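Local coordinates for protein trichothecene 3-O-acetyltransferase (Gibberella zeae, PDB 2RKV) that transfers an acetyl group from acetyl coenzyme A to the 3-hydroxyl of trichothecene mycotoxins such as T-2 toxin, as a member of the BAHD acyltransferase superfamily, at residues A[36-41]-A[392-397]. Residues are numbered along the deposited sequence; the frame is centred on the assembly and turned at random. Where two conformers were deposited one is given.
Sequences PTIVST and LGLGKP
Leu-392 lays one methyl, CD2, on the side of helix 35-52, where it meets the helix at two successive turns. Its apolar partners are Ile-38, whose CG2 is 4.0 Å from Leu-392 CD2, and Thr-41, whose methyl CG2 also lies 4.0 Å from Leu-392 CD2. Thr-41 turns this methyl to the loop because CG2 stands trans to its backbone N (OG1 at chi1 -69°), while its hydroxyl OG1 lies 3.0 Å from Thr-37 O, within the helix. The second apolar contact is end to end: Ile-38 CD1 and Leu-394 CD1 approach to 4.0 Å, with the two side chains nearly perpendicular. Ile-38 thus uses both branches, CG2 for Leu-392 and CD1 for Leu-394.

In the BAHD fold of this enzyme, the contact joins the helix following strand 20-28 to the long loop leading to strand 399-401, which pairs with strand 20-28 at one edge of the five-stranded sheet. Leu-148 of strand 147-155 touches Ile-38, Leu-392 and Leu-394, extending the apolar patch onto that sheet.

Backbone contact is slight: Leu-392 CD2 rests 3.7 Å from Ile-38 O, and no hydrogen bond links the segments. The chain bends at Gly-393 (phi 72°), between the two leucines that both reach the helix. Farther along, Lys-396 NZ forms a salt bridge with Asp-389 and a hydrogen bond to Asp-387 O.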
# COMPACT_ATOMS: atom_id res chain seq x y z
N PRO A 36 -23.58 3.19 -19.51
CA PRO A 36 -23.79 4.66 -19.43
C PRO A 36 -24.18 5.16 -18.03
O PRO A 36 -23.65 6.19 -17.58
CB PRO A 36 -24.94 4.89 -20.42
CG PRO A 36 -24.73 3.81 -21.45
CD PRO A 36 -24.37 2.59 -20.60
N THR A 37 -25.05 4.42 -17.34
CA THR A 37 -25.48 4.80 -15.98
C THR A 37 -24.36 4.59 -14.96
O THR A 37 -24.21 5.40 -14.02
CB THR A 37 -26.80 4.11 -15.59
OG1 THR A 37 -27.84 4.56 -16.47
CG2 THR A 37 -27.20 4.46 -14.16
N ILE A 38 -23.56 3.55 -15.14
CA ILE A 38 -22.35 3.40 -14.32
C ILE A 38 -21.50 4.68 -14.37
O ILE A 38 -21.12 5.24 -13.34
CB ILE A 38 -21.52 2.15 -14.73
CG1 ILE A 38 -22.26 0.87 -14.30
CG2 ILE A 38 -20.12 2.21 -14.12
CD1 ILE A 38 -21.76 -0.38 -15.00
N VAL A 39 -21.24 5.16 -15.58
CA VAL A 39 -20.38 6.31 -15.77
C VAL A 39 -21.02 7.58 -15.21
O VAL A 39 -20.34 8.34 -14.51
CB VAL A 39 -20.01 6.48 -17.27
CG1 VAL A 39 -19.21 7.77 -17.49
CG2 VAL A 39 -19.22 5.26 -17.74
N SER A 40 -22.29 7.81 -15.51
CA SER A 40 -22.94 9.04 -15.01
C SER A 40 -23.07 9.05 -13.47
O SER A 40 -22.87 10.09 -12.83
CB SER A 40 -24.29 9.28 -15.69
OG SER A 40 -25.15 8.20 -15.49
N THR A 41 -23.38 7.90 -12.88
CA THR A 41 -23.43 7.78 -11.42
C THR A 41 -22.06 8.10 -10.82
O THR A 41 -21.96 8.86 -9.85
CB THR A 41 -23.88 6.38 -10.97
OG1 THR A 41 -25.26 6.22 -11.32
CG2 THR A 41 -23.69 6.19 -9.45
N LEU A 392 -23.56 1.68 -7.92
CA LEU A 392 -23.53 1.23 -9.31
C LEU A 392 -24.54 0.13 -9.61
O LEU A 392 -24.78 -0.19 -10.77
CB LEU A 392 -22.12 0.79 -9.74
CG LEU A 392 -21.00 1.82 -9.59
CD1 LEU A 392 -19.65 1.21 -9.97
CD2 LEU A 392 -21.29 3.11 -10.36
N GLY A 393 -25.10 -0.47 -8.55
CA GLY A 393 -26.07 -1.56 -8.70
C GLY A 393 -25.47 -2.89 -9.14
O GLY A 393 -26.17 -3.76 -9.65
N LEU A 394 -24.16 -3.04 -8.93
CA LEU A 394 -23.44 -4.23 -9.39
C LEU A 394 -23.14 -5.22 -8.27
O LEU A 394 -22.62 -6.30 -8.53
CB LEU A 394 -22.12 -3.84 -10.07
CG LEU A 394 -22.22 -2.82 -11.21
CD1 LEU A 394 -20.84 -2.47 -11.73
CD2 LEU A 394 -23.10 -3.39 -12.32
N GLY A 395 -23.47 -4.82 -7.04
CA GLY A 395 -23.12 -5.60 -5.85
C GLY A 395 -21.75 -5.17 -5.36
O GLY A 395 -21.24 -4.12 -5.76
N LYS A 396 -21.17 -5.97 -4.48
CA LYS A 396 -19.83 -5.67 -3.97
C LYS A 396 -18.76 -6.17 -4.94
O LYS A 396 -19.07 -7.00 -5.82
CB LYS A 396 -19.63 -6.30 -2.58
CG LYS A 396 -20.67 -5.92 -1.54
CD LYS A 396 -20.81 -4.42 -1.34
CE LYS A 396 -21.70 -4.10 -0.13
NZ LYS A 396 -22.06 -2.66 -0.11
N PRO A 397 -17.50 -5.69 -4.79
CA PRO A 397 -16.42 -6.18 -5.65
C PRO A 397 -16.31 -7.70 -5.63
O PRO A 397 -16.48 -8.32 -4.57
CB PRO A 397 -15.17 -5.58 -4.99
CG PRO A 397 -15.65 -4.31 -4.38
CD PRO A 397 -17.02 -4.68 -3.83